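Local coordinates for protein tRNA (guanine(6)-N2)-methyltransferase (Thermus thermophilus, PDB 3TMA) that methylates the N2 atom of guanosine 6 in tRNA(Phe), using S-adenosyl-L-methionine as methyl donor, at residues Leu22-His27 with Glu36-Leu41; Glu45-Asp50 with Val56-Ala61. One frame throughout, in Å; residues are numbered along the deposited sequence.

Both contacts build one end of the seven-stranded sheet in the N-terminal part of the chain, and their centres lie about 9 Å apart. Contact 1 is buried and wholly apolar. It lays helix 31-41 against strand 21-25. Contact 2 is partly buried and mostly polar. It pairs the edge strand 48-50 with strand 55-59 in a hairpin. Strands 21-25 and 55-59 are neighbours, so the two contacts are joined by backbone hydrogen bonds from L22 N to I58 O and from A24 N to V56 O. L38 of contact 1 also packs on V56 of contact 2. The helix thus covers one face, while the charges of contact 2 gather on the other.

Contact 1. Residues Leu22-His27 with Glu36-Leu41; sequences LEATTH and EELSAL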
loop_
_atom_site.group_PDB
_atom_site.type_symbol
_atom_site.label_atom_id
_atom_site.label_comp_id
_atom_site.label_asym_id
_atom_site.label_seq_id
_atom_site.Cartn_x
_atom_site.Cartn_y
_atom_site.Cartn_z
ATOM N N LEU A 22 6.948 0.838 -16.380
ATOM C CA LEU A 22 6.168 0.142 -15.397
ATOM C C LEU A 22 5.649 1.219 -14.456
ATOM O O LEU A 22 6.445 1.983 -13.885
ATOM C CB LEU A 22 7.053 -0.866 -14.673
ATOM C CG LEU A 22 6.463 -1.454 -13.402
ATOM C CD1 LEU A 22 5.213 -2.306 -13.689
ATOM C CD2 LEU A 22 7.552 -2.273 -12.718
ATOM N N GLU A 23 4.328 1.293 -14.274
ATOM C CA GLU A 23 3.787 2.151 -13.222
ATOM C C GLU A 23 3.229 1.349 -12.033
ATOM O O GLU A 23 2.429 0.425 -12.213
ATOM C CB GLU A 23 2.712 3.071 -13.803
ATOM C CG GLU A 23 2.106 4.056 -12.749
ATOM C CD GLU A 23 1.274 5.176 -13.422
ATOM O OE1 GLU A 23 1.884 6.145 -13.951
ATOM O OE2 GLU A 23 0.011 5.072 -13.448
ATOM N N ALA A 24 3.676 1.677 -10.831
ATOM C CA ALA A 24 3.166 1.046 -9.629
ATOM C C ALA A 24 2.373 2.074 -8.809
ATOM O O ALA A 24 2.781 3.240 -8.715
ATOM C CB ALA A 24 4.335 0.455 -8.781
ATOM N N THR A 25 1.260 1.645 -8.216
ATOM C CA THR A 25 0.471 2.544 -7.388
ATOM C C THR A 25 0.534 2.110 -5.926
ATOM O O THR A 25 0.694 0.925 -5.613
ATOM C CB THR A 25 -1.013 2.559 -7.798
ATOM O OG1 THR A 25 -1.535 1.244 -7.646
ATOM C CG2 THR A 25 -1.172 2.966 -9.247
ATOM N N THR A 26 0.395 3.079 -5.026
ATOM C CA THR A 26 0.456 2.810 -3.583
ATOM C C THR A 26 -0.500 3.836 -2.929
ATOM O O THR A 26 -1.140 4.612 -3.642
ATOM C CB THR A 26 1.931 2.953 -3.081
ATOM O OG1 THR A 26 2.041 2.543 -1.712
ATOM C CG2 THR A 26 2.478 4.425 -3.249
ATOM N N HIS A 27 -0.564 3.913 -1.602
ATOM C CA HIS A 27 -1.298 5.051 -0.981
ATOM C C HIS A 27 -0.585 6.376 -1.261
ATOM O O HIS A 27 0.604 6.483 -1.056
ATOM C CB HIS A 27 -1.443 4.849 0.536
ATOM C CG HIS A 27 -2.107 3.560 0.904
ATOM N ND1 HIS A 27 -3.454 3.462 1.162
ATOM C CD2 HIS A 27 -1.602 2.311 1.067
ATOM C CE1 HIS A 27 -3.758 2.208 1.463
ATOM N NE2 HIS A 27 -2.647 1.491 1.431
ATOM N N GLU A 36 11.962 3.511 -3.321
ATOM C CA GLU A 36 13.086 2.726 -2.780
ATOM C C GLU A 36 12.976 1.229 -3.075
ATOM O O GLU A 36 13.997 0.575 -3.405
ATOM C CB GLU A 36 13.273 2.956 -1.277
ATOM C CG GLU A 36 13.611 4.410 -0.978
ATOM C CD GLU A 36 13.483 4.805 0.502
ATOM O OE1 GLU A 36 13.369 3.924 1.391
ATOM O OE2 GLU A 36 13.494 6.033 0.762
ATOM N N GLU A 37 11.785 0.659 -2.846
ATOM C CA GLU A 37 11.551 -0.770 -3.218
ATOM C C GLU A 37 11.795 -1.048 -4.699
ATOM O O GLU A 37 12.483 -2.009 -5.058
ATOM C CB GLU A 37 10.134 -1.233 -2.821
ATOM C CG GLU A 37 10.125 -2.728 -2.573
ATOM C CD GLU A 37 8.754 -3.298 -2.201
ATOM O OE1 GLU A 37 7.725 -2.574 -2.340
ATOM O OE2 GLU A 37 8.715 -4.489 -1.805
ATOM N N LEU A 38 11.221 -0.227 -5.572
ATOM C CA LEU A 38 11.426 -0.397 -7.008
ATOM C C LEU A 38 12.887 -0.268 -7.429
ATOM O O LEU A 38 13.389 -1.026 -8.294
ATOM C CB LEU A 38 10.563 0.586 -7.812
ATOM C CG LEU A 38 9.096 0.215 -8.015
ATOM C CD1 LEU A 38 8.264 1.478 -8.415
ATOM C CD2 LEU A 38 8.960 -0.883 -9.102
ATOM N N SER A 39 13.585 0.680 -6.813
ATOM C CA SER A 39 14.956 0.988 -7.192
ATOM C C SER A 39 15.874 -0.160 -6.800
ATOM O O SER A 39 16.858 -0.423 -7.460
ATOM C CB SER A 39 15.414 2.281 -6.493
ATOM O OG SER A 39 16.664 2.707 -6.992
ATOM N N ALA A 40 15.558 -0.830 -5.696
ATOM C CA ALA A 40 16.346 -2.003 -5.316
ATOM C C ALA A 40 16.058 -3.197 -6.244
ATOM O O ALA A 40 16.939 -4.028 -6.517
ATOM C CB ALA A 40 16.102 -2.365 -3.851
ATOM N N LEU A 41 14.838 -3.254 -6.769
ATOM C CA LEU A 41 14.474 -4.297 -7.722
ATOM C C LEU A 41 15.066 -4.000 -9.116
ATOM O O LEU A 41 15.666 -4.886 -9.766
ATOM C CB LEU A 41 12.938 -4.396 -7.756
ATOM C CG LEU A 41 12.358 -5.671 -8.306
ATOM C CD1 LEU A 41 12.911 -6.817 -7.468
ATOM C CD2 LEU A 41 10.846 -5.596 -8.280
#
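L38 of helix 31-41 touches two residues of strand 21-25, L22 and A24. Both contacts are between apolar side chains, and each uses a different methyl branch of L38. CD1 of L38 meets the CB methyl of A24 at 4.1 Å. CD2 of L38 meets CD2 of L22, also at 4.1 Å. The two leucine side chains meet at a slant, with one methyl against the other. L22 has CG anti to its backbone N (chi1 167°), which carries the branch out over the face of the strand toward the helix. The main chains stay well apart: CA of A24 and CA of L38 are 8.8 Å from each other.

L22 and A24 lie on the same face of the strand, and E23 between them points to the other. Its side chain forms salt bridges with R57 and R159. The apolar layer continues past this strand, since L38 also packs on V56 and I58 of strand 55-59. L22 rests on Y42 as well, and A24 on L76 of strand 76-84.

This is helix-on-sheet packing in the N-terminal domain, away from the probable S-adenosyl-L-methionine site. The strand and helix follow each other in the chain, linked by a short connection. The chemistry implies a hold by a few methyl contacts, without directional bonds, as part of a larger apolar layer, with charge on the far face of the strand.

Contact 2. Residues Glu45-Asp50 with Val56-Ala61; sequences EGAEVD and VRIPRA
R57 grips two carboxylates at once, those of E48 and D50, along the edge of its guanidinium group. E48 is held side-on. Its OE1 alone accepts both from NE of R57 at 3.0 Å and from NH2 of R57 at 2.9 Å. Both of these bonds are bent, at 143°, and the carboxylate plane stands 80° from the guanidinium plane. D50 is held end-on and more straightly. NH2 of R57 reaches OD1 of D50 at 3.1 Å, and NH1 of R57 reaches OD2 of D50 at 2.9 Å. The bend at chi3 of R57 (-64°) turns the guanidinium back toward strand 48-50. Four bonds to two carboxylates should fix its rotation. The network extends further: R82 also pairs with OE1 of E48, R55 with OD2 of D50, and E23 with NH1 of R57. Acids and arginines alternate in it, which probably balances the charge of R57.

The backbone frame is an antiparallel beta hairpin, whose strand 48-50 is an outermost strand of the N-terminal sheet. E48 and R57 form a hydrogen-bonded pair: E48 N to R57 O and R57 N to E48 O are both 2.8 Å. V49 and V56 form the next pair, non-hydrogen-bonded. Their side chains lie side by side on the opposite face from the charges, with the CG2 atoms of V49 and V56 4.2 Å apart. That face looks to helix 31-41, where V49 touches L35, as does A47. Ahead of the strand, CB of A47 meets CD1 of I58 at 3.6 Å. At the end of strand 55-59, the ring of P59 packs on the backbone of E45 and G46, which lead into strand 48-50, with CD of P59 3.6 Å from O of G46.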
loop_
_atom_site.group_PDB
_atom_site.type_symbol
_atom_site.label_atom_id
_atom_site.label_comp_id
_atom_site.label_asym_id
_atom_site.label_seq_id
_atom_site.Cartn_x
_atom_site.Cartn_y
_atom_site.Cartn_z
ATOM N N GLU A 45 18.480 4.652 -13.944
ATOM C CA GLU A 45 18.035 6.025 -13.776
ATOM C C GLU A 45 16.733 6.305 -14.548
ATOM O O GLU A 45 16.225 5.439 -15.263
ATOM C CB GLU A 45 19.175 7.029 -14.082
ATOM C CG GLU A 45 19.487 7.292 -15.591
ATOM C CD GLU A 45 20.356 6.221 -16.253
ATOM O OE1 GLU A 45 20.745 5.248 -15.569
ATOM O OE2 GLU A 45 20.634 6.343 -17.472
ATOM N N GLY A 46 16.165 7.488 -14.349
ATOM C CA GLY A 46 14.937 7.868 -15.040
ATOM C C GLY A 46 13.639 7.543 -14.297
ATOM O O GLY A 46 12.563 7.702 -14.856
ATOM N N ALA A 47 13.710 7.138 -13.027
ATOM C CA ALA A 47 12.465 6.940 -12.258
ATOM C C ALA A 47 11.673 8.246 -12.131
ATOM O O ALA A 47 12.275 9.341 -12.030
ATOM C CB ALA A 47 12.754 6.340 -10.892
ATOM N N GLU A 48 10.336 8.142 -12.149
ATOM C CA GLU A 48 9.467 9.310 -11.994
ATOM C C GLU A 48 8.464 9.079 -10.858
ATOM O O GLU A 48 7.946 7.966 -10.708
ATOM C CB GLU A 48 8.707 9.582 -13.285
ATOM C CG GLU A 48 9.626 9.938 -14.498
ATOM C CD GLU A 48 8.814 10.277 -15.765
ATOM O OE1 GLU A 48 7.634 9.863 -15.867
ATOM O OE2 GLU A 48 9.369 10.941 -16.664
ATOM N N VAL A 49 8.232 10.119 -10.053
ATOM C CA VAL A 49 7.325 10.071 -8.873
ATOM C C VAL A 49 6.251 11.133 -9.080
ATOM O O VAL A 49 6.547 12.268 -9.469
ATOM C CB VAL A 49 8.113 10.396 -7.561
ATOM C CG1 VAL A 49 7.163 10.631 -6.372
ATOM C CG2 VAL A 49 9.097 9.256 -7.241
ATOM N N ASP A 50 4.992 10.769 -8.902
ATOM C CA ASP A 50 3.933 11.787 -8.919
ATOM C C ASP A 50 3.543 12.114 -7.477
ATOM O O ASP A 50 2.827 11.347 -6.826
ATOM C CB ASP A 50 2.700 11.278 -9.715
ATOM C CG ASP A 50 2.985 11.083 -11.211
ATOM O OD1 ASP A 50 3.978 11.668 -11.744
ATOM O OD2 ASP A 50 2.191 10.365 -11.871
ATOM N N VAL A 56 4.512 5.692 -8.873
ATOM C CA VAL A 56 5.910 5.766 -9.336
ATOM C C VAL A 56 6.036 5.049 -10.673
ATOM O O VAL A 56 5.465 3.944 -10.839
ATOM C CB VAL A 56 6.830 5.080 -8.319
ATOM C CG1 VAL A 56 8.321 5.114 -8.835
ATOM C CG2 VAL A 56 6.708 5.871 -6.936
ATOM N N ARG A 57 6.847 5.600 -11.581
ATOM C CA ARG A 57 7.087 4.926 -12.897
ATOM C C ARG A 57 8.577 4.714 -13.056
ATOM O O ARG A 57 9.358 5.614 -12.716
ATOM C CB ARG A 57 6.659 5.819 -14.075
ATOM C CG ARG A 57 5.184 5.909 -14.285
ATOM C CD ARG A 57 4.845 6.815 -15.510
ATOM N NE ARG A 57 5.257 8.201 -15.313
ATOM C CZ ARG A 57 4.694 9.047 -14.434
ATOM N NH1 ARG A 57 3.646 8.677 -13.697
ATOM N NH2 ARG A 57 5.192 10.271 -14.267
ATOM N N ILE A 58 8.945 3.560 -13.618
ATOM C CA ILE A 58 10.337 3.189 -13.941
ATOM C C ILE A 58 10.321 2.849 -15.455
ATOM O O ILE A 58 9.489 2.019 -15.872
ATOM C CB ILE A 58 10.720 1.833 -13.195
ATOM C CG1 ILE A 58 10.458 1.957 -11.693
ATOM C CG2 ILE A 58 12.174 1.425 -13.423
ATOM C CD1 ILE A 58 11.203 3.061 -11.080
ATOM N N PRO A 59 11.243 3.434 -16.258
ATOM C CA PRO A 59 11.374 2.967 -17.650
ATOM C C PRO A 59 11.918 1.533 -17.690
ATOM O O PRO A 59 12.892 1.207 -17.011
ATOM C CB PRO A 59 12.368 3.936 -18.273
ATOM C CG PRO A 59 13.137 4.547 -17.123
ATOM C CD PRO A 59 12.368 4.296 -15.841
ATOM N N ARG A 60 11.283 0.676 -18.472
ATOM C CA ARG A 60 11.654 -0.735 -18.465
ATOM C C ARG A 60 11.557 -1.286 -19.892
ATOM O O ARG A 60 10.515 -1.102 -20.542
ATOM C CB ARG A 60 10.681 -1.552 -17.563
ATOM C CG ARG A 60 10.941 -1.475 -16.057
ATOM C CD ARG A 60 12.427 -1.777 -15.683
ATOM N NE ARG A 60 12.722 -3.120 -16.141
ATOM C CZ ARG A 60 13.925 -3.703 -16.147
ATOM N NH1 ARG A 60 15.001 -3.069 -15.696
ATOM N NH2 ARG A 60 14.039 -4.954 -16.614
ATOM N N ALA A 61 12.562 -2.056 -20.316
ATOM C CA ALA A 61 12.471 -2.795 -21.593
ATOM C C ALA A 61 11.667 -4.117 -21.418
ATOM O O ALA A 61 11.250 -4.743 -22.399
ATOM C CB ALA A 61 13.884 -3.079 -22.113
#